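Local coordinates for protein MucR Phosphodiesterase (Pseudomonas aeruginosa, PDB 5M1T) that is an EAL-domain phosphodiesterase that holds two magnesium ions and a C2E molecule in the pocket of its barrel-like fold, at residues 39-43 and 44-48; 137-140 and 141-145; 170-173 and 174-178; 191-195 and 196-200; 211-214 and 215-218. All blocks are in the same frame, centred on the assembly; numbering follows the deposited sequence.

Contact 1. Residues 39-43 and 44-48; sequences QALER and RQLVL
Ala40 and Gln45 close a Schellman motif between helix 32-38 and strand 46-55, the antiparallel first strand of the EAL barrel. Arg43 and Gln45, at the exposed side of this turn, run side by side in the same direction. The methylene Arg43 CB lies 3.6 Å from the amide carbon Gln45 CD, while the guanidinium and amide planes stand 77° apart. The amide oxygen of Gln45 is taken by the indole N-H of Trp70 on strand 61-72.

The apolar side chains meet differently. Leu46, with CG anti to its carbonyl carbon (chi1 -64°), rests that atom 3.9 Å from Ala40 CB, and Trp70 touches both residues. Leu46 also sends a methyl across the Leu41 side chain at an oblique angle. Ile96 of helix 93-113 touches Leu46, and Trp99 of the same helix touches Leu41.

Two backbone bonds hold these side chains in register. The outer one, Gln45 N to Ala40 O, measures 2.9 Å and is nearly straight, 166° at the hydrogen. The inner one, Arg44 N to Leu41 O at 3.1 Å, is the bond of a type I beta turn from Leu41 to Arg44, and Arg44 itself has the left-handed backbone conformation of the motif. Where the two leucines cross, Leu46 CD1 meets Leu41 CD2 at 4.1 Å.

Contact 2. Residues 137-140 and 141-145; sequences DSVR and NALLR
Val139 and Leu143, one turn apart on helix 135-145 of the EAL barrel, lie side by side and point the same way. Val139 CG1, placed anti to the backbone N (chi1 164°), meets Leu143 CD1 at 3.8 Å. Leu143 N also donates to Val139 O at 3.1 Å, one of the four i to i+4 bonds that join 137-140 to 141-144. On another side of the helix, the amide carbon Asn141 CG folds back to 3.0 Å from Asp137 O, the acceptor of Asn141 N. Arg140 reaches back too: NH2 forms a salt bridge to Asp137 OD1 at 3.3 Å, its hydrogen bond weak, with OD1 at the edge of the guanidinium, and NE donates to water 2, next to Asn141 OD1.

Further out, Leu153 of strand 153-158 and Met179 pack on both Val139 and Leu143, while Ser138 OG pairs with Glu98 of helix 93-113. Arg145 NH1 is bridged to Asp102, and Arg145 NH2 donates to water 1 at 3.0 Å, which sits 2.9 Å from Ser138 O.

Contact 3. Residues 170-173 and 174-178; sequences LVIL and EQLSA
Helix 166-178, one of the outer helices of the EAL barrel, presents Leu173 and Leu176 toward strand 182-188. Four regular i to i+4 bonds join residues 170-173 to the next turn. Leu176 N to Ile172 O is the straightest, 175° at the hydrogen; Ser177 N to Leu173 O is the shortest of the four at 2.8 Å.

The apolar contact centres on Leu176 CD1. Ile172 and Leu176 run side by side, with Ile172 CG2 4.0 Å from that methyl. Because Ile172 places CG2 anti to the backbone N and CG1 beside it (chi1 -64°), it is the short branch that meets Leu176. Leu173 comes instead at a slant, its CD2 4.2 Å from the same Leu176 CD1. Ile183 of the strand touches both leucines, and Phe130 of helix 127-131 touches Ile172 and Leu173.

Gln175 extends alongside Val171, bringing OE1 to 4.0 Å from Val171 CG1. On a different side of the helix Glu174 lies by Leu170: with CG anti to the carbonyl carbon (chi1 -76°), it brings CG to 3.2 Å from Leu170 O. Pro202 packs on this side chain as well as on Leu173. Between 170-173 and 174-178, then, side chains add only van der Waals contact: the directional bonding is all backbone, and the leucine side chains of the inner face pack on Ile183 of the strand.

Contact 4. Residues 191-195 and 196-200; sequences GYSSL and LYLKR
Ser194 meets Tyr197 with every atom of its short side chain, at the start of helix 195-200. Its CB lies 4.0 Å from Tyr197 CD2, in the plane of the ring and at its edge. From there OG swings anti to the backbone N (chi1 152°) and accepts from Tyr197 N at 3.0 Å, an almost straight bond of 173°. The same oxygen sits 3.4 Å from Leu196 CB and 3.6 Å from Tyr197 CD2, so the ring edge flanks the cap; the far end of that ring is tied down by Tyr197 OH bonding to Asp167.

The Ser194 carbonyl begins the regular bonding, taking Leu198 N at 2.7 Å. Leu198 then reaches back with CD2, 4.2 Å from both Ser193 CB and Leu195 CD2, and packs on Phe188 and Met163, while Ser193 OG bonds to Glu159. A serine whose hydroxyl caps the amide three residues ahead is the classic N-cap, here where a loop of the EAL barrel enters a helix.

Contact 5. Residues 211-214 and 215-218; sequences GFIN and ELAH
Gly211 O and Ile213 O receive the backbone amides of Glu215 and Leu216. Glu215 N donates to Gly211 O, four residues back, at 3.2 Å in a bent bond, 142° at the hydrogen. Leu216 N instead makes a weak bond of 3.3 Å to Ile213 O, three residues back, and His218 N likewise uses an i-3 partner, Glu215 O at 2.8 Å.

In the EAL barrel the short helix 210-214 follows strand 205-208, and its Asn214 side chain lies about 7 Å from the bound C2E. Leu216 dominates the side-chain contact. With CG anti to its carbonyl carbon (chi1 -73°), it folds back over the Phe212 and Ile213 carbonyls, CG 3.2 Å from Phe212 O and CD1 3.4 Å from Ile213 O. The methyl Leu216 CD1 also approaches Ile213 CG2 at 4.3 Å. Helix 248-257 packs against this apolar pair, Phe253 touching Leu216 and Leu254 touching Ile213. Glu215 CG, anti to the carbonyl carbon (chi1 -67°), lies 3.4 Å from Gly211 O, and Asp222 of helix 220-236 touches both Glu215 and Phe212.

Overall arrangement
The five contacts follow one another along a single EAL domain, from the turn into its first strand to the loop before helix 220-236, each a local piece of helix, turn or cap. Contacts 2 and 3 sit on neighbouring helices, centres 15 Å apart, and touch where Val139 CG2 meets Leu176 CD2 at 4.3 Å. Contact 3 in turn meets contact 4 through Leu170 and Glu174 against the Arg200 carbonyl. Contact 5 comes within about 7 Å of contact 4 at the nearest atoms without touching. Contact 1 stands apart, its centre about 37 Å from that of contact 4 across the chain's centre. Together they sample the shell around the barrel sheet whose pocket holds C2E and magnesium.

Contact 1. Residues 39-43 and 44-48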
loop_
_atom_site.group_PDB
_atom_site.type_symbol
_atom_site.label_atom_id
_atom_site.label_comp_id
_atom_site.label_asym_id
_atom_site.label_seq_id
_atom_site.Cartn_x
_atom_site.Cartn_y
_atom_site.Cartn_z
ATOM N N GLN A 39 3.990 -14.443 -19.055
ATOM C CA GLN A 39 2.946 -14.929 -19.930
ATOM C C GLN A 39 2.054 -15.989 -19.294
ATOM O O GLN A 39 1.216 -16.558 -19.991
ATOM C CB GLN A 39 3.535 -15.447 -21.243
ATOM C CG GLN A 39 4.260 -16.774 -21.147
ATOM C CD GLN A 39 4.819 -17.192 -22.499
ATOM O OE1 GLN A 39 4.876 -16.390 -23.421
ATOM N NE2 GLN A 39 5.244 -18.444 -22.614
ATOM N N ALA A 40 2.230 -16.246 -17.994
ATOM C CA ALA A 40 1.539 -17.369 -17.334
ATOM C C ALA A 40 0.009 -17.242 -17.337
ATOM O O ALA A 40 -0.684 -18.234 -17.558
ATOM C CB ALA A 40 2.064 -17.600 -15.904
ATOM N N LEU A 41 -0.511 -16.039 -17.099
ATOM C CA LEU A 41 -1.961 -15.799 -17.236
ATOM C C LEU A 41 -2.451 -15.955 -18.686
ATOM O O LEU A 41 -3.472 -16.571 -18.920
ATOM C CB LEU A 41 -2.334 -14.402 -16.742
ATOM C CG LEU A 41 -2.261 -14.162 -15.249
ATOM C CD1 LEU A 41 -2.372 -12.673 -14.977
ATOM C CD2 LEU A 41 -3.375 -14.947 -14.569
ATOM N N GLU A 42 -1.722 -15.391 -19.651
ATOM C CA GLU A 42 -2.066 -15.565 -21.079
ATOM C C GLU A 42 -2.120 -17.037 -21.457
ATOM O O GLU A 42 -2.941 -17.440 -22.254
ATOM C CB GLU A 42 -1.073 -14.828 -22.000
ATOM C CG GLU A 42 -1.217 -15.148 -23.492
ATOM C CD GLU A 42 -2.555 -14.719 -24.121
ATOM O OE1 GLU A 42 -3.115 -15.507 -24.919
ATOM O OE2 GLU A 42 -3.049 -13.616 -23.811
ATOM N N ARG A 43 -1.258 -17.847 -20.849
ATOM C CA ARG A 43 -1.188 -19.258 -21.184
ATOM C C ARG A 43 -2.085 -20.138 -20.303
ATOM O O ARG A 43 -2.056 -21.345 -20.459
ATOM C CB ARG A 43 0.271 -19.748 -21.077
ATOM C CG ARG A 43 1.307 -18.945 -21.863
ATOM C CD ARG A 43 1.511 -19.427 -23.287
ATOM N NE ARG A 43 1.733 -18.279 -24.189
ATOM C CZ ARG A 43 0.806 -17.732 -25.006
ATOM N NH1 ARG A 43 -0.435 -18.211 -25.092
ATOM N NH2 ARG A 43 1.117 -16.681 -25.747
ATOM N N ARG A 44 -2.862 -19.544 -19.400
ATOM C CA ARG A 44 -3.734 -20.253 -18.422
ATOM C C ARG A 44 -2.979 -21.290 -17.609
ATOM O O ARG A 44 -3.476 -22.361 -17.293
ATOM C CB ARG A 44 -4.956 -20.924 -19.056
ATOM C CG ARG A 44 -5.700 -20.113 -20.099
ATOM C CD ARG A 44 -6.275 -18.804 -19.594
ATOM N NE ARG A 44 -7.475 -18.500 -20.375
ATOM C CZ ARG A 44 -8.381 -17.568 -20.069
ATOM N NH1 ARG A 44 -8.241 -16.791 -18.984
ATOM N NH2 ARG A 44 -9.429 -17.404 -20.871
ATOM N N GLN A 45 -1.747 -20.969 -17.269
ATOM C CA GLN A 45 -0.937 -21.891 -16.539
ATOM C C GLN A 45 -1.128 -21.729 -15.029
ATOM O O GLN A 45 -0.706 -22.605 -14.267
ATOM C CB GLN A 45 0.513 -21.698 -16.964
ATOM C CG GLN A 45 0.763 -22.112 -18.414
ATOM C CD GLN A 45 2.168 -21.778 -18.842
ATOM O OE1 GLN A 45 2.870 -21.056 -18.140
ATOM N NE2 GLN A 45 2.582 -22.284 -19.979
ATOM N N LEU A 46 -1.763 -20.624 -14.606
ATOM C CA LEU A 46 -2.003 -20.369 -13.182
ATOM C C LEU A 46 -3.343 -20.910 -12.721
ATOM O O LEU A 46 -4.379 -20.650 -13.333
ATOM C CB LEU A 46 -1.864 -18.881 -12.826
ATOM C CG LEU A 46 -0.490 -18.243 -13.003
ATOM C CD1 LEU A 46 -0.439 -16.829 -12.408
ATOM C CD2 LEU A 46 0.609 -19.106 -12.412
ATOM N N VAL A 47 -3.313 -21.666 -11.617
ATOM C CA VAL A 47 -4.510 -22.296 -11.062
ATOM C C VAL A 47 -4.577 -22.117 -9.552
ATOM O O VAL A 47 -3.541 -21.983 -8.898
ATOM C CB VAL A 47 -4.533 -23.806 -11.386
ATOM C CG1 VAL A 47 -4.548 -24.019 -12.878
ATOM C CG2 VAL A 47 -3.332 -24.526 -10.781
ATOM N N LEU A 48 -5.776 -22.134 -8.982
ATOM C CA LEU A 48 -5.914 -22.132 -7.528
ATOM C C LEU A 48 -6.134 -23.517 -6.977
ATOM O O LEU A 48 -6.970 -24.280 -7.475
ATOM C CB LEU A 48 -7.063 -21.257 -7.068
ATOM C CG LEU A 48 -6.859 -19.771 -7.148
ATOM C CD1 LEU A 48 -8.058 -19.067 -6.514
ATOM C CD2 LEU A 48 -5.589 -19.377 -6.423
#

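Contact 2. Residues 137-140 and 141-145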
loop_
_atom_site.group_PDB
_atom_site.type_symbol
_atom_site.label_atom_id
_atom_site.label_comp_id
_atom_site.label_asym_id
_atom_site.label_seq_id
_atom_site.Cartn_x
_atom_site.Cartn_y
_atom_site.Cartn_z
ATOM N N ASP A 137 -10.832 -0.891 -3.485
ATOM C CA ASP A 137 -11.719 -0.790 -4.616
ATOM C C ASP A 137 -11.772 -2.126 -5.324
ATOM O O ASP A 137 -12.840 -2.565 -5.742
ATOM C CB ASP A 137 -11.276 0.322 -5.590
ATOM C CG ASP A 137 -11.472 1.702 -5.013
ATOM O OD1 ASP A 137 -12.006 1.814 -3.889
ATOM O OD2 ASP A 137 -11.069 2.692 -5.668
ATOM N N SER A 138 -10.626 -2.784 -5.435
ATOM C CA SER A 138 -10.512 -4.092 -6.116
ATOM C C SER A 138 -11.257 -5.200 -5.363
ATOM O O SER A 138 -11.835 -6.109 -5.970
ATOM C CB SER A 138 -9.021 -4.435 -6.247
ATOM O OG SER A 138 -8.799 -5.758 -6.691
ATOM N N VAL A 139 -11.254 -5.131 -4.033
ATOM C CA VAL A 139 -11.990 -6.118 -3.253
ATOM C C VAL A 139 -13.466 -5.886 -3.455
ATOM O O VAL A 139 -14.189 -6.793 -3.807
ATOM C CB VAL A 139 -11.601 -6.081 -1.762
ATOM C CG1 VAL A 139 -12.614 -6.800 -0.897
ATOM C CG2 VAL A 139 -10.207 -6.682 -1.602
ATOM N N ARG A 140 -13.894 -4.649 -3.266
ATOM C CA ARG A 140 -15.298 -4.273 -3.494
ATOM C C ARG A 140 -15.754 -4.672 -4.905
ATOM O O ARG A 140 -16.808 -5.269 -5.047
ATOM C CB ARG A 140 -15.522 -2.776 -3.239
ATOM C CG ARG A 140 -16.883 -2.270 -3.710
ATOM C CD ARG A 140 -17.213 -0.860 -3.249
ATOM N NE ARG A 140 -16.021 -0.028 -3.047
ATOM C CZ ARG A 140 -15.562 0.382 -1.857
ATOM N NH1 ARG A 140 -16.177 0.055 -0.715
ATOM N NH2 ARG A 140 -14.469 1.135 -1.798
ATOM N N ASN A 141 -14.972 -4.366 -5.941
ATOM C CA ASN A 141 -15.365 -4.725 -7.313
ATOM C C ASN A 141 -15.499 -6.245 -7.501
ATOM O O ASN A 141 -16.433 -6.711 -8.172
ATOM C CB ASN A 141 -14.386 -4.204 -8.374
ATOM C CG ASN A 141 -14.262 -2.666 -8.409
ATOM O OD1 ASN A 141 -15.030 -1.920 -7.784
ATOM N ND2 ASN A 141 -13.274 -2.199 -9.137
ATOM N N ALA A 142 -14.566 -7.027 -6.942
ATOM C CA ALA A 142 -14.607 -8.496 -7.113
ATOM C C ALA A 142 -15.815 -9.151 -6.447
ATOM O O ALA A 142 -16.364 -10.113 -6.968
ATOM C CB ALA A 142 -13.335 -9.142 -6.597
ATOM N N LEU A 143 -16.190 -8.658 -5.268
ATOM C CA LEU A 143 -17.378 -9.137 -4.553
ATOM C C LEU A 143 -18.650 -8.780 -5.335
ATOM O O LEU A 143 -19.511 -9.619 -5.493
ATOM C CB LEU A 143 -17.459 -8.507 -3.157
ATOM C CG LEU A 143 -16.305 -8.876 -2.216
ATOM C CD1 LEU A 143 -16.284 -7.910 -1.040
ATOM C CD2 LEU A 143 -16.381 -10.329 -1.781
ATOM N N LEU A 144 -18.733 -7.552 -5.843
ATOM C CA LEU A 144 -19.875 -7.114 -6.650
ATOM C C LEU A 144 -19.990 -7.926 -7.965
ATOM O O LEU A 144 -21.051 -8.456 -8.282
ATOM C CB LEU A 144 -19.756 -5.614 -6.916
ATOM C CG LEU A 144 -20.910 -4.972 -7.688
ATOM C CD1 LEU A 144 -22.155 -4.859 -6.802
ATOM C CD2 LEU A 144 -20.457 -3.601 -8.225
ATOM N N ARG A 145 -18.884 -8.064 -8.692
ATOM C CA ARG A 145 -18.827 -8.877 -9.927
ATOM C C ARG A 145 -19.418 -10.286 -9.794
ATOM O O ARG A 145 -20.052 -10.796 -10.711
ATOM C CB ARG A 145 -17.365 -8.989 -10.393
ATOM C CG ARG A 145 -17.155 -9.396 -11.842
ATOM C CD ARG A 145 -15.653 -9.614 -12.138
ATOM N NE ARG A 145 -14.858 -8.455 -11.742
ATOM C CZ ARG A 145 -13.739 -8.442 -10.998
ATOM N NH1 ARG A 145 -13.154 -9.541 -10.497
ATOM N NH2 ARG A 145 -13.211 -7.267 -10.732
HETATM O O HOH W 1 -11.060 -6.372 -8.772
HETATM O O HOH W 2 -15.309 0.038 -6.207
#

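Contact 3. Residues 170-173 and 174-178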
loop_
_atom_site.group_PDB
_atom_site.type_symbol
_atom_site.label_atom_id
_atom_site.label_comp_id
_atom_site.label_asym_id
_atom_site.label_seq_id
_atom_site.Cartn_x
_atom_site.Cartn_y
_atom_site.Cartn_z
ATOM N N LEU A 170 -4.162 0.125 9.851
ATOM C CA LEU A 170 -5.437 0.324 10.544
ATOM C C LEU A 170 -6.447 0.978 9.620
ATOM O O LEU A 170 -7.591 0.557 9.545
ATOM C CB LEU A 170 -5.225 1.170 11.814
ATOM C CG LEU A 170 -6.239 1.052 12.951
ATOM C CD1 LEU A 170 -6.486 -0.387 13.388
ATOM C CD2 LEU A 170 -5.756 1.848 14.164
ATOM N N VAL A 171 -6.006 1.976 8.877
ATOM C CA VAL A 171 -6.902 2.669 7.958
ATOM C C VAL A 171 -7.397 1.678 6.912
ATOM O O VAL A 171 -8.597 1.574 6.673
ATOM C CB VAL A 171 -6.206 3.885 7.304
ATOM C CG1 VAL A 171 -6.967 4.375 6.075
ATOM C CG2 VAL A 171 -6.036 4.998 8.340
ATOM N N ILE A 172 -6.471 0.918 6.326
ATOM C CA ILE A 172 -6.824 -0.108 5.323
ATOM C C ILE A 172 -7.752 -1.210 5.868
ATOM O O ILE A 172 -8.796 -1.529 5.282
ATOM C CB ILE A 172 -5.588 -0.764 4.696
ATOM C CG1 ILE A 172 -4.760 0.247 3.898
ATOM C CG2 ILE A 172 -6.009 -1.875 3.752
ATOM C CD1 ILE A 172 -3.278 -0.129 3.798
ATOM N N LEU A 173 -7.374 -1.802 6.984
ATOM C CA LEU A 173 -8.156 -2.914 7.505
ATOM C C LEU A 173 -9.548 -2.475 8.024
ATOM O O LEU A 173 -10.520 -3.199 7.851
ATOM C CB LEU A 173 -7.366 -3.678 8.576
ATOM C CG LEU A 173 -6.130 -4.411 8.077
ATOM C CD1 LEU A 173 -5.356 -5.007 9.233
ATOM C CD2 LEU A 173 -6.452 -5.504 7.086
ATOM N N GLU A 174 -9.637 -1.302 8.641
ATOM C CA GLU A 174 -10.929 -0.772 9.061
ATOM C C GLU A 174 -11.898 -0.641 7.874
ATOM O O GLU A 174 -13.052 -1.041 7.977
ATOM C CB GLU A 174 -10.794 0.589 9.780
ATOM C CG GLU A 174 -10.282 0.541 11.226
ATOM C CD GLU A 174 -11.124 -0.324 12.176
ATOM O OE1 GLU A 174 -12.197 -0.844 11.759
ATOM O OE2 GLU A 174 -10.706 -0.512 13.362
ATOM N N GLN A 175 -11.429 -0.109 6.747
ATOM C CA GLN A 175 -12.276 -0.042 5.560
ATOM C C GLN A 175 -12.777 -1.435 5.162
ATOM O O GLN A 175 -13.972 -1.640 5.016
ATOM C CB GLN A 175 -11.534 0.552 4.369
ATOM C CG GLN A 175 -11.308 2.044 4.427
ATOM C CD GLN A 175 -10.466 2.502 3.263
ATOM O OE1 GLN A 175 -9.244 2.569 3.357
ATOM N NE2 GLN A 175 -11.109 2.761 2.139
ATOM N N LEU A 176 -11.846 -2.379 5.001
ATOM C CA LEU A 176 -12.184 -3.741 4.624
ATOM C C LEU A 176 -13.178 -4.390 5.599
ATOM O O LEU A 176 -14.118 -5.065 5.182
ATOM C CB LEU A 176 -10.926 -4.581 4.537
ATOM C CG LEU A 176 -9.951 -4.212 3.426
ATOM C CD1 LEU A 176 -8.635 -4.947 3.591
ATOM C CD2 LEU A 176 -10.528 -4.527 2.065
ATOM N N SER A 177 -12.996 -4.150 6.891
ATOM C CA SER A 177 -13.847 -4.738 7.931
ATOM C C SER A 177 -15.254 -4.113 7.948
ATOM O O SER A 177 -16.235 -4.784 8.213
ATOM C CB SER A 177 -13.179 -4.552 9.294
ATOM O OG SER A 177 -14.003 -5.058 10.286
ATOM N N ALA A 178 -15.336 -2.820 7.664
ATOM C CA ALA A 178 -16.618 -2.118 7.565
ATOM C C ALA A 178 -17.433 -2.631 6.367
ATOM O O ALA A 178 -18.651 -2.615 6.398
ATOM C CB ALA A 178 -16.396 -0.603 7.461
#

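Contact 4. Residues 191-195 and 196-200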
loop_
_atom_site.group_PDB
_atom_site.type_symbol
_atom_site.label_atom_id
_atom_site.label_comp_id
_atom_site.label_asym_id
_atom_site.label_seq_id
_atom_site.Cartn_x
_atom_site.Cartn_y
_atom_site.Cartn_z
ATOM N N GLY A 191 6.730 -12.455 13.188
ATOM C CA GLY A 191 7.029 -11.041 13.153
ATOM C C GLY A 191 7.103 -10.488 14.560
ATOM O O GLY A 191 7.271 -11.241 15.558
ATOM N N TYR A 192 6.981 -9.174 14.642
ATOM C CA TYR A 192 6.998 -8.462 15.923
ATOM C C TYR A 192 5.709 -7.660 16.037
ATOM O O TYR A 192 5.442 -6.800 15.196
ATOM C CB TYR A 192 8.201 -7.522 16.009
ATOM C CG TYR A 192 9.542 -8.225 16.060
ATOM C CD1 TYR A 192 10.107 -8.809 14.921
ATOM C CD2 TYR A 192 10.273 -8.256 17.227
ATOM C CE1 TYR A 192 11.339 -9.439 14.977
ATOM C CE2 TYR A 192 11.518 -8.866 17.280
ATOM C CZ TYR A 192 12.034 -9.471 16.161
ATOM O OH TYR A 192 13.277 -10.077 16.246
ATOM N N SER A 193 4.911 -7.941 17.069
ATOM C CA SER A 193 3.603 -7.282 17.254
ATOM C C SER A 193 3.561 -6.368 18.452
ATOM O O SER A 193 4.082 -6.687 19.514
ATOM C CB SER A 193 2.478 -8.316 17.390
ATOM O OG SER A 193 2.296 -9.003 16.189
ATOM N N SER A 194 2.914 -5.225 18.267
ATOM C CA SER A 194 2.486 -4.383 19.384
ATOM C C SER A 194 1.146 -4.916 19.891
ATOM O O SER A 194 0.167 -4.980 19.113
ATOM C CB SER A 194 2.271 -2.954 18.901
ATOM O OG SER A 194 1.297 -2.307 19.697
ATOM N N LEU A 195 1.093 -5.283 21.168
ATOM C CA LEU A 195 -0.185 -5.726 21.765
ATOM C C LEU A 195 -1.246 -4.660 21.667
ATOM O O LEU A 195 -2.434 -4.960 21.508
ATOM C CB LEU A 195 -0.037 -6.157 23.218
ATOM C CG LEU A 195 0.643 -7.504 23.448
ATOM C CD1 LEU A 195 0.602 -7.834 24.919
ATOM C CD2 LEU A 195 -0.026 -8.640 22.703
ATOM N N LEU A 196 -0.822 -3.410 21.755
ATOM C CA LEU A 196 -1.751 -2.297 21.569
ATOM C C LEU A 196 -2.430 -2.332 20.198
ATOM O O LEU A 196 -3.651 -2.342 20.100
ATOM C CB LEU A 196 -1.041 -0.966 21.765
ATOM C CG LEU A 196 -1.959 0.241 21.635
ATOM C CD1 LEU A 196 -3.159 0.101 22.582
ATOM C CD2 LEU A 196 -1.155 1.515 21.912
ATOM N N TYR A 197 -1.644 -2.376 19.136
ATOM C CA TYR A 197 -2.230 -2.396 17.793
ATOM C C TYR A 197 -2.832 -3.750 17.483
ATOM O O TYR A 197 -3.760 -3.843 16.677
ATOM C CB TYR A 197 -1.219 -2.021 16.716
ATOM C CG TYR A 197 -0.970 -0.562 16.638
ATOM C CD1 TYR A 197 -1.845 0.280 15.950
ATOM C CD2 TYR A 197 0.156 -0.012 17.238
ATOM C CE1 TYR A 197 -1.605 1.661 15.879
ATOM C CE2 TYR A 197 0.423 1.348 17.187
ATOM C CZ TYR A 197 -0.454 2.187 16.514
ATOM O OH TYR A 197 -0.150 3.541 16.485
ATOM N N LEU A 198 -2.329 -4.805 18.107
ATOM C CA LEU A 198 -2.941 -6.103 17.903
ATOM C C LEU A 198 -4.409 -6.092 18.370
ATOM O O LEU A 198 -5.264 -6.716 17.747
ATOM C CB LEU A 198 -2.131 -7.186 18.600
ATOM C CG LEU A 198 -2.342 -8.622 18.154
ATOM C CD1 LEU A 198 -2.358 -8.756 16.631
ATOM C CD2 LEU A 198 -1.264 -9.495 18.767
ATOM N N LYS A 199 -4.705 -5.342 19.419
ATOM C CA LYS A 199 -6.082 -5.215 19.911
ATOM C C LYS A 199 -6.896 -4.232 19.025
ATOM O O LYS A 199 -8.073 -4.464 18.727
ATOM C CB LYS A 199 -6.044 -4.788 21.391
ATOM C CG LYS A 199 -7.376 -4.543 22.077
ATOM C CD LYS A 199 -8.273 -5.764 22.021
ATOM C CE LYS A 199 -9.731 -5.385 22.298
ATOM N NZ LYS A 199 -10.627 -6.509 21.918
ATOM N N ARG A 200 -6.262 -3.159 18.575
ATOM C CA ARG A 200 -6.957 -2.162 17.772
ATOM C C ARG A 200 -7.338 -2.632 16.385
ATOM O O ARG A 200 -8.336 -2.190 15.879
ATOM C CB ARG A 200 -6.122 -0.884 17.631
ATOM C CG ARG A 200 -6.207 -0.014 18.863
ATOM C CD ARG A 200 -5.965 1.455 18.570
ATOM N NE ARG A 200 -5.662 2.134 19.840
ATOM C CZ ARG A 200 -4.845 3.180 19.981
ATOM N NH1 ARG A 200 -4.208 3.706 18.920
ATOM N NH2 ARG A 200 -4.664 3.682 21.205
#

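Contact 5. Residues 211-214 and 215-218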
loop_
_atom_site.group_PDB
_atom_site.type_symbol
_atom_site.label_atom_id
_atom_site.label_comp_id
_atom_site.label_asym_id
_atom_site.label_seq_id
_atom_site.Cartn_x
_atom_site.Cartn_y
_atom_site.Cartn_z
ATOM N N GLY A 211 5.704 -23.160 10.992
ATOM C CA GLY A 211 7.039 -23.391 11.562
ATOM C C GLY A 211 7.000 -23.808 13.019
ATOM O O GLY A 211 7.751 -24.696 13.458
ATOM N N PHE A 212 6.088 -23.223 13.774
ATOM C CA PHE A 212 5.961 -23.567 15.192
ATOM C C PHE A 212 5.292 -24.903 15.443
ATOM O O PHE A 212 5.593 -25.593 16.432
ATOM C CB PHE A 212 5.200 -22.476 15.921
ATOM C CG PHE A 212 5.881 -21.148 15.846
ATOM C CD1 PHE A 212 7.021 -20.915 16.585
ATOM C CD2 PHE A 212 5.408 -20.159 15.013
ATOM C CE1 PHE A 212 7.668 -19.712 16.534
ATOM C CE2 PHE A 212 6.055 -18.954 14.931
ATOM C CZ PHE A 212 7.199 -18.731 15.690
ATOM N N ILE A 213 4.411 -25.293 14.536
ATOM C CA ILE A 213 3.776 -26.604 14.637
ATOM C C ILE A 213 4.789 -27.719 14.333
ATOM O O ILE A 213 4.852 -28.719 15.036
ATOM C CB ILE A 213 2.572 -26.703 13.685
ATOM C CG1 ILE A 213 1.605 -25.536 13.920
ATOM C CG2 ILE A 213 1.878 -28.040 13.818
ATOM C CD1 ILE A 213 1.240 -25.260 15.351
ATOM N N ASN A 214 5.557 -27.527 13.268
ATOM C CA ASN A 214 6.514 -28.518 12.808
ATOM C C ASN A 214 7.651 -28.764 13.797
ATOM O O ASN A 214 8.193 -29.860 13.845
ATOM C CB ASN A 214 7.124 -28.028 11.507
ATOM C CG ASN A 214 7.921 -29.093 10.794
ATOM O OD1 ASN A 214 7.498 -30.261 10.673
ATOM N ND2 ASN A 214 9.067 -28.692 10.275
ATOM N N GLU A 215 8.048 -27.737 14.551
ATOM C CA GLU A 215 9.156 -27.888 15.479
ATOM C C GLU A 215 8.739 -28.423 16.863
ATOM O O GLU A 215 9.603 -28.618 17.709
ATOM C CB GLU A 215 9.911 -26.553 15.640
ATOM C CG GLU A 215 10.664 -26.072 14.386
ATOM C CD GLU A 215 11.965 -26.820 14.121
ATOM O OE1 GLU A 215 12.405 -26.928 12.938
ATOM O OE2 GLU A 215 12.552 -27.302 15.115
ATOM N N LEU A 216 7.448 -28.658 17.109
ATOM C CA LEU A 216 6.988 -28.960 18.484
ATOM C C LEU A 216 7.714 -30.171 19.069
ATOM O O LEU A 216 8.141 -30.142 20.188
ATOM C CB LEU A 216 5.475 -29.166 18.534
ATOM C CG LEU A 216 4.575 -27.934 18.386
ATOM C CD1 LEU A 216 3.169 -28.333 17.960
ATOM C CD2 LEU A 216 4.533 -27.107 19.657
ATOM N N ALA A 217 7.900 -31.215 18.282
ATOM C CA ALA A 217 8.623 -32.405 18.730
ATOM C C ALA A 217 10.124 -32.219 18.849
ATOM O O ALA A 217 10.801 -33.145 19.242
ATOM C CB ALA A 217 8.348 -33.580 17.796
ATOM N N HIS A 218 10.652 -31.059 18.489
ATOM C CA HIS A 218 12.115 -30.878 18.439
ATOM C C HIS A 218 12.646 -29.646 19.163
ATOM O O HIS A 218 13.821 -29.388 19.087
ATOM C CB HIS A 218 12.599 -30.941 16.977
ATOM C CG HIS A 218 12.304 -32.260 16.324
ATOM N ND1 HIS A 218 11.166 -32.483 15.571
ATOM C CD2 HIS A 218 12.949 -33.451 16.387
ATOM C CE1 HIS A 218 11.142 -33.745 15.172
ATOM N NE2 HIS A 218 12.212 -34.354 15.657
#